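Local coordinates for dihydrodipicolinate reductase N-terminus domain-containing protein (Mycobacterium smegmatis, PDB 6IAQ) that is an amine dehydrogenase that binds NADP and probably uses it as cofactor in the asymmetric reductive amination of ketones, at residues 97-111 with 127-141. Residues are numbered along the deposited sequence; the frame is centred on the assembly and turned at random.
Sequences AEHGVNAVTLSEEML and LAKSTGATLTGTGYQ. With NAP (NADP nicotinamide-adenine-dinucleotide phosphate), chain F; EDO (1,2-ethanediol), chain E.
Leu-127 lays its CG and both methyls over the last turn of helix 86-98, CD2 meeting Ala-97 CB at 3.6 Å while CD1 reaches the carboxylate of Glu-98, whose side chain it crosses at about a right angle. Thr-131 joins the same helix end through its hydroxyl: a chi1 of 60° tucks OG1 over the backbone, where it donates in the carbonyl plane to Ala-97 O, 2.7 Å away. That oxygen also accepts from the N of Gly-100, the positive-phi C-prime residue of the Schellman motif that ends the helix. Asn-102 splits its amide between two neighbours. Asn-102 OD1 takes Thr-134 N on a lone pair, nearly straight at 2.9 Å, and ND2 turns to Asp-76 O. From there strands 102-105 and 134-137 run parallel, 3° apart, as adjacent strands of the Rossmann-type nucleotide-binding sheet, linked by the beta-alpha-beta crossover through helix 118-130. Ala-103 and Thr-105 supply the N-H and C=O groups that bond across to Thr-134, Thr-136 and Thr-138. On one face Leu-135 CD2 packs against Ala-103 CB; on the other, the methyls Val-104 CG2 and Thr-138 CG2 meet at 3.2 Å, so short that the exact separation is doubtful. Met-110 sets its CB against Gly-137 CA, which also makes a CA-H...O contact with the Met-110 carbonyl. Beyond the strand ends both segments grip the nicotinamide carboxamide of NADP. N7N donates to Leu-106 O and Gln-141 OE1, each at 2.9 Å, and O7N accepts from Tyr-140 N, a set of bonds that fixes the rotation of the amide. Gln-141 runs antiparallel to Leu-111, its CB against Leu-111 CD2, and two waters link its NE2 to Ser-107 O, Thr-138 O and Glu-108 O. Glu-108 OE2 accepts from O2D of the nicotinamide ribose and from a bound ethanediol, and Ser-84 OG hydrogen-bonds OE1.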
ATOM      1  N   ALA A  97       9.845 -26.449 -11.716  1.00 32.29           N
ATOM      2  CA  ALA A  97       8.931 -26.324 -12.867  1.00 32.96           C
ATOM      3  C   ALA A  97       8.839 -27.668 -13.613  1.00 35.86           C
ATOM      4  O   ALA A  97       7.709 -28.044 -14.018  1.00 34.79           O
ATOM      5  CB  ALA A  97       9.419 -25.220 -13.770  1.00 33.48           C
ATOM      6  N   GLU A  98       9.969 -28.377 -13.789  1.00 34.82           N
ATOM      7  CA  GLU A  98       9.996 -29.708 -14.450  1.00 35.59           C
ATOM      8  C   GLU A  98       9.019 -30.658 -13.752  1.00 34.14           C
ATOM      9  O   GLU A  98       8.328 -31.426 -14.433  1.00 32.21           O
ATOM     10  CB  GLU A  98      11.384 -30.350 -14.415  1.00 43.20           C
ATOM     11  CG  GLU A  98      11.635 -31.187 -15.666  1.00 55.65           C
ATOM     12  CD  GLU A  98      12.316 -30.383 -16.755  1.00 55.45           C
ATOM     13  OE1 GLU A  98      13.210 -29.605 -16.391  1.00 62.98           O
ATOM     14  OE2 GLU A  98      11.954 -30.523 -17.936  1.00 57.87           O
ATOM     15  N   HIS A  99       8.971 -30.606 -12.430  1.00 33.25           N
ATOM     16  CA  HIS A  99       8.171 -31.513 -11.571  1.00 35.61           C
ATOM     17  C   HIS A  99       6.757 -30.961 -11.334  1.00 35.69           C
ATOM     18  O   HIS A  99       6.054 -31.529 -10.501  1.00 34.44           O
ATOM     19  CB  HIS A  99       8.929 -31.793 -10.276  1.00 37.86           C
ATOM     20  CG  HIS A  99      10.156 -32.614 -10.466  1.00 38.27           C
ATOM     21  ND1 HIS A  99      11.357 -32.089 -10.934  1.00 43.47           N
ATOM     22  CD2 HIS A  99      10.379 -33.929 -10.241  1.00 40.14           C
ATOM     23  CE1 HIS A  99      12.268 -33.054 -10.978  1.00 44.11           C
ATOM     24  NE2 HIS A  99      11.697 -34.183 -10.537  1.00 38.38           N
ATOM     25  N   GLY A 100       6.347 -29.915 -12.053  1.00 32.80           N
ATOM     26  CA  GLY A 100       5.057 -29.228 -11.844  1.00 36.52           C
ATOM     27  C   GLY A 100       4.881 -28.684 -10.439  1.00 35.70           C
ATOM     28  O   GLY A 100       3.717 -28.557  -9.982  1.00 39.14           O
ATOM     29  N   VAL A 101       5.969 -28.322  -9.753  1.00 35.02           N
ATOM     30  CA  VAL A 101       5.892 -27.852  -8.339  1.00 32.00           C
ATOM     31  C   VAL A 101       5.902 -26.316  -8.340  1.00 31.99           C
ATOM     32  O   VAL A 101       6.834 -25.698  -8.940  1.00 30.55           O
ATOM     33  CB  VAL A 101       7.020 -28.453  -7.477  1.00 33.69           C
ATOM     34  CG1 VAL A 101       7.098 -27.790  -6.121  1.00 33.96           C
ATOM     35  CG2 VAL A 101       6.861 -29.969  -7.310  1.00 34.47           C
ATOM     36  N   ASN A 102       4.869 -25.717  -7.734  1.00 30.64           N
ATOM     37  CA  ASN A 102       4.788 -24.242  -7.532  1.00 31.67           C
ATOM     38  C   ASN A 102       6.013 -23.820  -6.715  1.00 32.55           C
ATOM     39  O   ASN A 102       6.420 -24.581  -5.799  1.00 32.03           O
ATOM     40  CB  ASN A 102       3.530 -23.833  -6.780  1.00 31.36           C
ATOM     41  CG  ASN A 102       2.248 -24.213  -7.507  1.00 34.68           C
ATOM     42  OD1 ASN A 102       2.032 -23.797  -8.642  1.00 28.76           O
ATOM     43  ND2 ASN A 102       1.396 -24.990  -6.852  1.00 30.80           N
ATOM     44  N   ALA A 103       6.577 -22.656  -7.007  1.00 31.96           N
ATOM     45  CA  ALA A 103       7.764 -22.155  -6.276  1.00 32.60           C
ATOM     46  C   ALA A 103       7.574 -20.677  -5.929  1.00 31.46           C
ATOM     47  O   ALA A 103       7.241 -19.887  -6.812  1.00 30.98           O
ATOM     48  CB  ALA A 103       9.033 -22.388  -7.072  1.00 34.03           C
ATOM     49  N   VAL A 104       7.763 -20.362  -4.655  1.00 32.02           N
ATOM     50  CA  VAL A 104       7.950 -18.966  -4.176  1.00 32.64           C
ATOM     51  C   VAL A 104       9.435 -18.867  -3.774  1.00 29.30           C
ATOM     52  O   VAL A 104       9.939 -19.818  -3.155  1.00 27.98           O
ATOM     53  CB  VAL A 104       6.926 -18.676  -3.061  1.00 34.95           C
ATOM     54  CG1 VAL A 104       7.179 -19.484  -1.796  1.00 37.25           C
ATOM     55  CG2 VAL A 104       6.828 -17.201  -2.775  1.00 40.17           C
ATOM     56  N   THR A 105      10.129 -17.825  -4.207  1.00 29.02           N
ATOM     57  CA  THR A 105      11.588 -17.682  -3.983  1.00 31.81           C
ATOM     58  C   THR A 105      11.947 -16.261  -3.535  1.00 30.37           C
ATOM     59  O   THR A 105      11.310 -15.305  -4.019  1.00 27.40           O
ATOM     60  CB  THR A 105      12.375 -18.073  -5.235  1.00 28.42           C
ATOM     61  OG1 THR A 105      13.774 -18.027  -4.937  1.00 27.77           O
ATOM     62  CG2 THR A 105      12.099 -17.200  -6.434  1.00 28.57           C
ATOM     63  N   LEU A 106      12.994 -16.150  -2.721  1.00 26.91           N
ATOM     64  CA  LEU A 106      13.560 -14.848  -2.286  1.00 27.97           C
ATOM     65  C   LEU A 106      14.475 -14.286  -3.353  1.00 26.11           C
ATOM     66  O   LEU A 106      14.936 -13.148  -3.140  1.00 26.80           O
ATOM     67  CB  LEU A 106      14.310 -15.033  -0.963  1.00 23.14           C
ATOM     68  CG  LEU A 106      13.418 -15.331   0.226  1.00 24.67           C
ATOM     69  CD1 LEU A 106      14.233 -15.341   1.489  1.00 23.82           C
ATOM     70  CD2 LEU A 106      12.219 -14.373   0.286  1.00 25.62           C
ATOM     71  N   SER A 107      14.788 -15.028  -4.440  1.00 25.19           N
ATOM     72  CA  SER A 107      15.731 -14.535  -5.473  1.00 24.98           C
ATOM     73  C   SER A 107      15.369 -13.089  -5.865  1.00 29.17           C
ATOM     74  O   SER A 107      14.298 -12.891  -6.422  1.00 25.38           O
ATOM     75  CB  SER A 107      15.796 -15.450  -6.673  1.00 28.76           C
ATOM     76  OG  SER A 107      16.383 -16.697  -6.309  1.00 29.50           O
ATOM     77  N   GLU A 108      16.264 -12.124  -5.617  1.00 28.75           N
ATOM     78  CA  GLU A 108      15.973 -10.678  -5.793  1.00 27.39           C
ATOM     79  C   GLU A 108      15.693 -10.410  -7.275  1.00 31.13           C
ATOM     80  O   GLU A 108      14.820  -9.597  -7.586  1.00 29.43           O
ATOM     81  CB  GLU A 108      17.108  -9.797  -5.240  1.00 27.36           C
ATOM     82  CG  GLU A 108      17.188  -9.815  -3.718  1.00 26.12           C
ATOM     83  CD  GLU A 108      18.083 -10.866  -3.101  1.00 29.06           C
ATOM     84  OE1 GLU A 108      18.371 -11.879  -3.800  1.00 31.02           O
ATOM     85  OE2 GLU A 108      18.460 -10.696  -1.913  1.00 27.75           O
ATOM     86  N   GLU A 109      16.423 -11.059  -8.182  1.00 29.91           N
ATOM     87  CA  GLU A 109      16.223 -10.833  -9.634  1.00 29.50           C
ATOM     88  C   GLU A 109      14.849 -11.375 -10.055  1.00 29.40           C
ATOM     89  O   GLU A 109      14.226 -10.781 -10.959  1.00 30.80           O
ATOM     90  CB  GLU A 109      17.384 -11.400 -10.456  1.00 31.61           C
ATOM     91  CG  GLU A 109      17.330 -10.910 -11.874  1.00 33.04           C
ATOM     92  CD  GLU A 109      18.350 -11.503 -12.829  1.00 34.69           C
ATOM     93  OE1 GLU A 109      19.235 -12.262 -12.367  1.00 34.36           O
ATOM     94  OE2 GLU A 109      18.244 -11.200 -14.030  1.00 36.72           O
ATOM     95  N   MET A 110      14.336 -12.413  -9.385  1.00 30.37           N
ATOM     96  CA  MET A 110      13.030 -13.014  -9.755  1.00 32.59           C
ATOM     97  C   MET A 110      11.886 -12.050  -9.386  1.00 34.87           C
ATOM     98  O   MET A 110      10.756 -12.318  -9.785  1.00 33.99           O
ATOM     99  CB  MET A 110      12.819 -14.365  -9.067  1.00 34.08           C
ATOM    100  CG  MET A 110      13.367 -15.547  -9.862  1.00 37.03           C
ATOM    101  SD  MET A 110      12.467 -15.777 -11.439  1.00 34.23           S
ATOM    102  CE  MET A 110      10.884 -16.349 -10.845  1.00 36.27           C
ATOM    103  N   LEU A 111      12.147 -10.963  -8.648  1.00 34.91           N
ATOM    104  CA  LEU A 111      11.080  -9.968  -8.328  1.00 29.18           C
ATOM    105  C   LEU A 111      10.424  -9.527  -9.639  1.00 30.21           C
ATOM    106  O   LEU A 111       9.148  -9.452  -9.692  1.00 28.76           O
ATOM    107  CB  LEU A 111      11.687  -8.771  -7.587  1.00 30.92           C
ATOM    108  CG  LEU A 111      10.683  -7.689  -7.183  1.00 28.20           C
ATOM    109  CD1 LEU A 111       9.808  -8.163  -6.044  1.00 28.70           C
ATOM    110  CD2 LEU A 111      11.432  -6.404  -6.833  1.00 30.54           C
ATOM    111  N   LEU A 127       8.123 -23.584 -19.387  1.00 32.69           N
ATOM    112  CA  LEU A 127       8.221 -24.868 -18.660  1.00 33.73           C
ATOM    113  C   LEU A 127       7.133 -24.925 -17.577  1.00 39.50           C
ATOM    114  O   LEU A 127       6.412 -25.968 -17.477  1.00 32.79           O
ATOM    115  CB  LEU A 127       9.627 -24.987 -18.059  1.00 37.22           C
ATOM    116  CG  LEU A 127       9.862 -26.239 -17.213  1.00 40.08           C
ATOM    117  CD1 LEU A 127       9.630 -27.539 -17.991  1.00 38.93           C
ATOM    118  CD2 LEU A 127      11.267 -26.226 -16.630  1.00 40.51           C
ATOM    119  N   ALA A 128       7.015 -23.857 -16.764  1.00 37.35           N
ATOM    120  CA  ALA A 128       6.067 -23.801 -15.630  1.00 35.88           C
ATOM    121  C   ALA A 128       4.625 -23.909 -16.167  1.00 31.45           C
ATOM    122  O   ALA A 128       3.748 -24.518 -15.490  1.00 32.76           O
ATOM    123  CB  ALA A 128       6.281 -22.525 -14.843  1.00 36.35           C
ATOM    124  N   LYS A 129       4.364 -23.263 -17.304  1.00 30.94           N
ATOM    125  CA  LYS A 129       3.024 -23.276 -17.961  1.00 32.61           C
ATOM    126  C   LYS A 129       2.693 -24.706 -18.439  1.00 36.53           C
ATOM    127  O   LYS A 129       1.541 -25.138 -18.309  1.00 34.34           O
ATOM    128  CB  LYS A 129       2.990 -22.265 -19.107  1.00 34.22           C
ATOM    129  CG  LYS A 129       2.647 -20.851 -18.672  1.00 34.07           C
ATOM    130  CD  LYS A 129       2.819 -19.804 -19.750  1.00 39.50           C
ATOM    131  CE  LYS A 129       2.216 -18.469 -19.368  1.00 38.62           C
ATOM    132  NZ  LYS A 129       2.699 -17.445 -20.318  1.00 42.69           N
ATOM    133  N   SER A 130       3.686 -25.418 -18.957  1.00 34.16           N
ATOM    134  CA  SER A 130       3.493 -26.780 -19.512  1.00 37.05           C
ATOM    135  C   SER A 130       3.148 -27.768 -18.380  1.00 35.70           C
ATOM    136  O   SER A 130       2.461 -28.773 -18.679  1.00 34.77           O
ATOM    137  CB  SER A 130       4.684 -27.194 -20.319  1.00 36.17           C
ATOM    138  OG  SER A 130       5.765 -27.543 -19.461  1.00 42.08           O
ATOM    139  N   THR A 131       3.535 -27.500 -17.115  1.00 31.79           N
ATOM    140  CA  THR A 131       3.337 -28.421 -15.963  1.00 31.05           C
ATOM    141  C   THR A 131       2.318 -27.878 -14.955  1.00 34.50           C
ATOM    142  O   THR A 131       2.120 -28.527 -13.877  1.00 33.79           O
ATOM    143  CB  THR A 131       4.660 -28.716 -15.244  1.00 33.88           C
ATOM    144  OG1 THR A 131       5.174 -27.466 -14.768  1.00 35.08           O
ATOM    145  CG2 THR A 131       5.679 -29.407 -16.130  1.00 36.55           C
ATOM    146  N   GLY A 132       1.716 -26.720 -15.225  1.00 37.47           N
ATOM    147  CA  GLY A 132       0.663 -26.135 -14.374  1.00 37.88           C
ATOM    148  C   GLY A 132       1.209 -25.411 -13.142  1.00 35.99           C
ATOM    149  O   GLY A 132       0.399 -25.067 -12.271  1.00 33.36           O
ATOM    150  N   ALA A 133       2.518 -25.157 -13.069  1.00 34.43           N
ATOM    151  CA  ALA A 133       3.181 -24.584 -11.875  1.00 32.98           C
ATOM    152  C   ALA A 133       3.289 -23.055 -12.000  1.00 30.90           C
ATOM    153  O   ALA A 133       3.544 -22.529 -13.130  1.00 28.23           O
ATOM    154  CB  ALA A 133       4.552 -25.202 -11.680  1.00 33.82           C
ATOM    155  N   THR A 134       3.172 -22.372 -10.859  1.00 28.08           N
ATOM    156  CA  THR A 134       3.462 -20.911 -10.728  1.00 32.05           C
ATOM    157  C   THR A 134       4.853 -20.710 -10.100  1.00 29.03           C
ATOM    158  O   THR A 134       5.134 -21.385  -9.084  1.00 28.71           O
ATOM    159  CB  THR A 134       2.374 -20.201  -9.918  1.00 35.91           C
ATOM    160  OG1 THR A 134       1.101 -20.449 -10.543  1.00 35.29           O
ATOM    161  CG2 THR A 134       2.662 -18.713  -9.788  1.00 35.99           C
ATOM    162  N   LEU A 135       5.672 -19.837 -10.684  1.00 24.48           N
ATOM    163  CA  LEU A 135       6.959 -19.371 -10.093  1.00 29.04           C
ATOM    164  C   LEU A 135       6.837 -17.871  -9.773  1.00 27.33           C
ATOM    165  O   LEU A 135       6.437 -17.087 -10.669  1.00 30.09           O
ATOM    166  CB  LEU A 135       8.122 -19.590 -11.061  1.00 27.40           C
ATOM    167  CG  LEU A 135       8.233 -20.964 -11.721  1.00 30.07           C
ATOM    168  CD1 LEU A 135       9.401 -20.962 -12.686  1.00 28.93           C
ATOM    169  CD2 LEU A 135       8.383 -22.095 -10.718  1.00 35.42           C
ATOM    170  N   THR A 136       7.161 -17.478  -8.541  1.00 29.67           N
ATOM    171  CA  THR A 136       7.027 -16.065  -8.070  1.00 28.44           C
ATOM    172  C   THR A 136       8.235 -15.681  -7.208  1.00 26.37           C
ATOM    173  O   THR A 136       8.471 -16.360  -6.200  1.00 27.66           O
ATOM    174  CB  THR A 136       5.725 -15.873  -7.287  1.00 30.71           C
ATOM    175  OG1 THR A 136       4.620 -16.121  -8.170  1.00 30.94           O
ATOM    176  CG2 THR A 136       5.623 -14.483  -6.685  1.00 35.01           C
ATOM    177  N   GLY A 137       8.957 -14.649  -7.612  1.00 23.53           N
ATOM    178  CA  GLY A 137       9.941 -13.949  -6.767  1.00 29.47           C
ATOM    179  C   GLY A 137       9.268 -12.976  -5.825  1.00 30.45           C
ATOM    180  O   GLY A 137       8.509 -12.103  -6.308  1.00 29.63           O
ATOM    181  N   THR A 138       9.537 -13.108  -4.525  1.00 30.00           N
ATOM    182  CA  THR A 138       9.006 -12.202  -3.484  1.00 29.14           C
ATOM    183  C   THR A 138      10.104 -11.981  -2.438  1.00 29.29           C
ATOM    184  O   THR A 138      11.289 -12.176  -2.766  1.00 29.21           O
ATOM    185  CB  THR A 138       7.684 -12.742  -2.948  1.00 28.76           C
ATOM    186  OG1 THR A 138       7.175 -11.892  -1.921  1.00 31.59           O
ATOM    187  CG2 THR A 138       7.815 -14.144  -2.403  1.00 31.15           C
ATOM    188  N   GLY A 139       9.701 -11.569  -1.241  1.00 27.71           N
ATOM    189  CA  GLY A 139      10.607 -11.141  -0.164  1.00 27.11           C
ATOM    190  C   GLY A 139      10.301  -9.720   0.261  1.00 29.16           C
ATOM    191  O   GLY A 139       9.109  -9.246   0.073  1.00 25.35           O
ATOM    192  N   TYR A 140      11.317  -9.051   0.814  1.00 27.12           N
ATOM    193  CA  TYR A 140      11.160  -7.709   1.441  1.00 26.26           C
ATOM    194  C   TYR A 140      10.552  -6.733   0.423  1.00 23.19           C
ATOM    195  O   TYR A 140       9.614  -5.962   0.761  1.00 21.53           O
ATOM    196  CB  TYR A 140      12.506  -7.194   1.956  1.00 24.28           C
ATOM    197  CG  TYR A 140      12.397  -5.771   2.458  1.00 23.18           C
ATOM    198  CD1 TYR A 140      11.644  -5.481   3.584  1.00 25.78           C
ATOM    199  CD2 TYR A 140      12.947  -4.724   1.744  1.00 23.72           C
ATOM    200  CE1 TYR A 140      11.463  -4.185   4.014  1.00 22.79           C
ATOM    201  CE2 TYR A 140      12.819  -3.418   2.187  1.00 23.37           C
ATOM    202  CZ  TYR A 140      12.055  -3.150   3.312  1.00 24.22           C
ATOM    203  OH  TYR A 140      11.916  -1.860   3.739  1.00 23.31           O
ATOM    204  N   GLN A 141      11.054  -6.766  -0.802  1.00 25.82           N
ATOM    205  CA  GLN A 141      10.781  -5.741  -1.851  1.00 25.41           C
ATOM    206  C   GLN A 141       9.289  -5.721  -2.191  1.00 24.51           C
ATOM    207  O   GLN A 141       8.797  -4.641  -2.612  1.00 27.52           O
ATOM    208  CB  GLN A 141      11.570  -5.962  -3.143  1.00 27.58           C
ATOM    209  CG  GLN A 141      12.977  -6.542  -2.976  1.00 29.19           C
ATOM    210  CD  GLN A 141      12.920  -8.033  -3.185  1.00 28.56           C
ATOM    211  OE1 GLN A 141      12.256  -8.730  -2.419  1.00 24.12           O
ATOM    212  NE2 GLN A 141      13.473  -8.499  -4.313  1.00 27.56           N
TER
HETATM  213  PA  NAP F 402      22.205 -18.299   3.597  1.00 26.75           P
HETATM  214  O1A NAP F 402      22.019 -18.321   5.041  1.00 26.25           O
HETATM  215  O2A NAP F 402      23.601 -18.325   2.906  1.00 25.71           O
HETATM  216  O5B NAP F 402      21.314 -19.536   3.011  1.00 29.38           O
HETATM  217  C5B NAP F 402      21.463 -20.040   1.676  1.00 29.66           C
HETATM  218  C4B NAP F 402      21.100 -21.518   1.688  1.00 32.85           C
HETATM  219  O4B NAP F 402      21.152 -22.075   0.377  1.00 33.64           O
HETATM  220  C3B NAP F 402      22.014 -22.409   2.571  1.00 34.37           C
HETATM  221  O3B NAP F 402      21.093 -23.155   3.404  1.00 34.47           O
HETATM  222  C2B NAP F 402      22.726 -23.374   1.626  1.00 38.56           C
HETATM  223  O2B NAP F 402      22.842 -24.719   2.139  1.00 41.17           O
HETATM  224  C1B NAP F 402      21.696 -23.425   0.540  1.00 33.78           C
HETATM  225  N9A NAP F 402      22.136 -23.835  -0.792  1.00 37.01           N
HETATM  226  C8A NAP F 402      23.069 -23.283  -1.594  1.00 33.26           C
HETATM  227  N7A NAP F 402      23.065 -23.941  -2.760  1.00 34.98           N
HETATM  228  C5A NAP F 402      22.065 -24.853  -2.713  1.00 37.22           C
HETATM  229  C6A NAP F 402      21.467 -25.878  -3.606  1.00 38.30           C
HETATM  230  N6A NAP F 402      21.937 -26.075  -4.830  1.00 40.84           N
HETATM  231  N1A NAP F 402      20.452 -26.609  -3.149  1.00 37.82           N
HETATM  232  C2A NAP F 402      19.916 -26.455  -1.921  1.00 38.14           C
HETATM  233  N3A NAP F 402      20.388 -25.547  -1.036  1.00 37.50           N
HETATM  234  C4A NAP F 402      21.457 -24.786  -1.408  1.00 34.81           C
HETATM  235  O3  NAP F 402      21.477 -16.993   2.912  1.00 27.67           O
HETATM  236  PN  NAP F 402      20.019 -16.356   3.378  1.00 25.24           P
HETATM  237  O1N NAP F 402      20.168 -15.149   4.252  1.00 27.32           O
HETATM  238  O2N NAP F 402      19.097 -17.429   3.839  1.00 24.96           O
HETATM  239  O5D NAP F 402      19.695 -15.885   1.885  1.00 24.22           O
HETATM  240  C5D NAP F 402      19.378 -16.744   0.783  1.00 25.52           C
HETATM  241  C4D NAP F 402      19.072 -16.019  -0.498  1.00 26.50           C
HETATM  242  O4D NAP F 402      17.844 -15.248  -0.289  1.00 27.28           O
HETATM  243  C3D NAP F 402      20.194 -15.103  -0.896  1.00 25.18           C
HETATM  244  O3D NAP F 402      20.458 -15.136  -2.287  1.00 23.76           O
HETATM  245  C2D NAP F 402      19.663 -13.722  -0.489  1.00 25.39           C
HETATM  246  O2D NAP F 402      20.299 -12.706  -1.276  1.00 24.89           O
HETATM  247  C1D NAP F 402      18.133 -13.913  -0.700  1.00 26.95           C
HETATM  248  N1N NAP F 402      17.344 -12.973   0.115  1.00 23.74           N
HETATM  249  C2N NAP F 402      16.413 -12.265  -0.495  1.00 24.60           C
HETATM  250  C3N NAP F 402      15.690 -11.325   0.225  1.00 24.38           C
HETATM  251  C7N NAP F 402      14.579 -10.527  -0.422  1.00 26.19           C
HETATM  252  O7N NAP F 402      14.112  -9.612   0.254  1.00 26.83           O
HETATM  253  N7N NAP F 402      14.110 -10.834  -1.644  1.00 24.85           N
HETATM  254  C4N NAP F 402      15.955 -11.160   1.584  1.00 22.74           C
HETATM  255  C5N NAP F 402      16.938 -11.922   2.208  1.00 23.77           C
HETATM  256  C6N NAP F 402      17.610 -12.829   1.426  1.00 22.34           C
HETATM  257  P2B NAP F 402      23.689 -25.067   3.448  1.00 38.72           P
HETATM  258  O1X NAP F 402      22.991 -24.472   4.637  1.00 35.82           O
HETATM  259  O2X NAP F 402      23.536 -26.578   3.606  1.00 37.48           O
HETATM  260  O3X NAP F 402      25.048 -24.509   3.012  1.00 43.32           O
HETATM  261  C1  EDO E 401      17.937  -7.932   0.641  1.00 35.34           C
HETATM  262  O1  EDO E 401      17.563  -8.449  -0.605  1.00 36.31           O
HETATM  263  C2  EDO E 401      16.902  -6.984   1.135  1.00 37.27           C
HETATM  264  O2  EDO E 401      15.870  -7.650   1.858  1.00 38.84           O
HETATM  265  O   HOH W   1       1.515 -28.310 -11.196  1.00 34.88           O
HETATM  266  O   HOH W   2      -0.269 -23.436  -9.855  1.00 33.57           O
HETATM  267  O   HOH W   3      12.495 -11.223  -5.114  1.00 29.04           O
HETATM  268  O   HOH W   4      14.956  -7.087  -6.253  1.00 29.17           O
HETATM  269  O   HOH W   5       8.259 -13.348 -10.082  1.00 33.82           O
HETATM  270  O   HOH W   6       7.491 -11.096  -8.418  1.00 25.42           O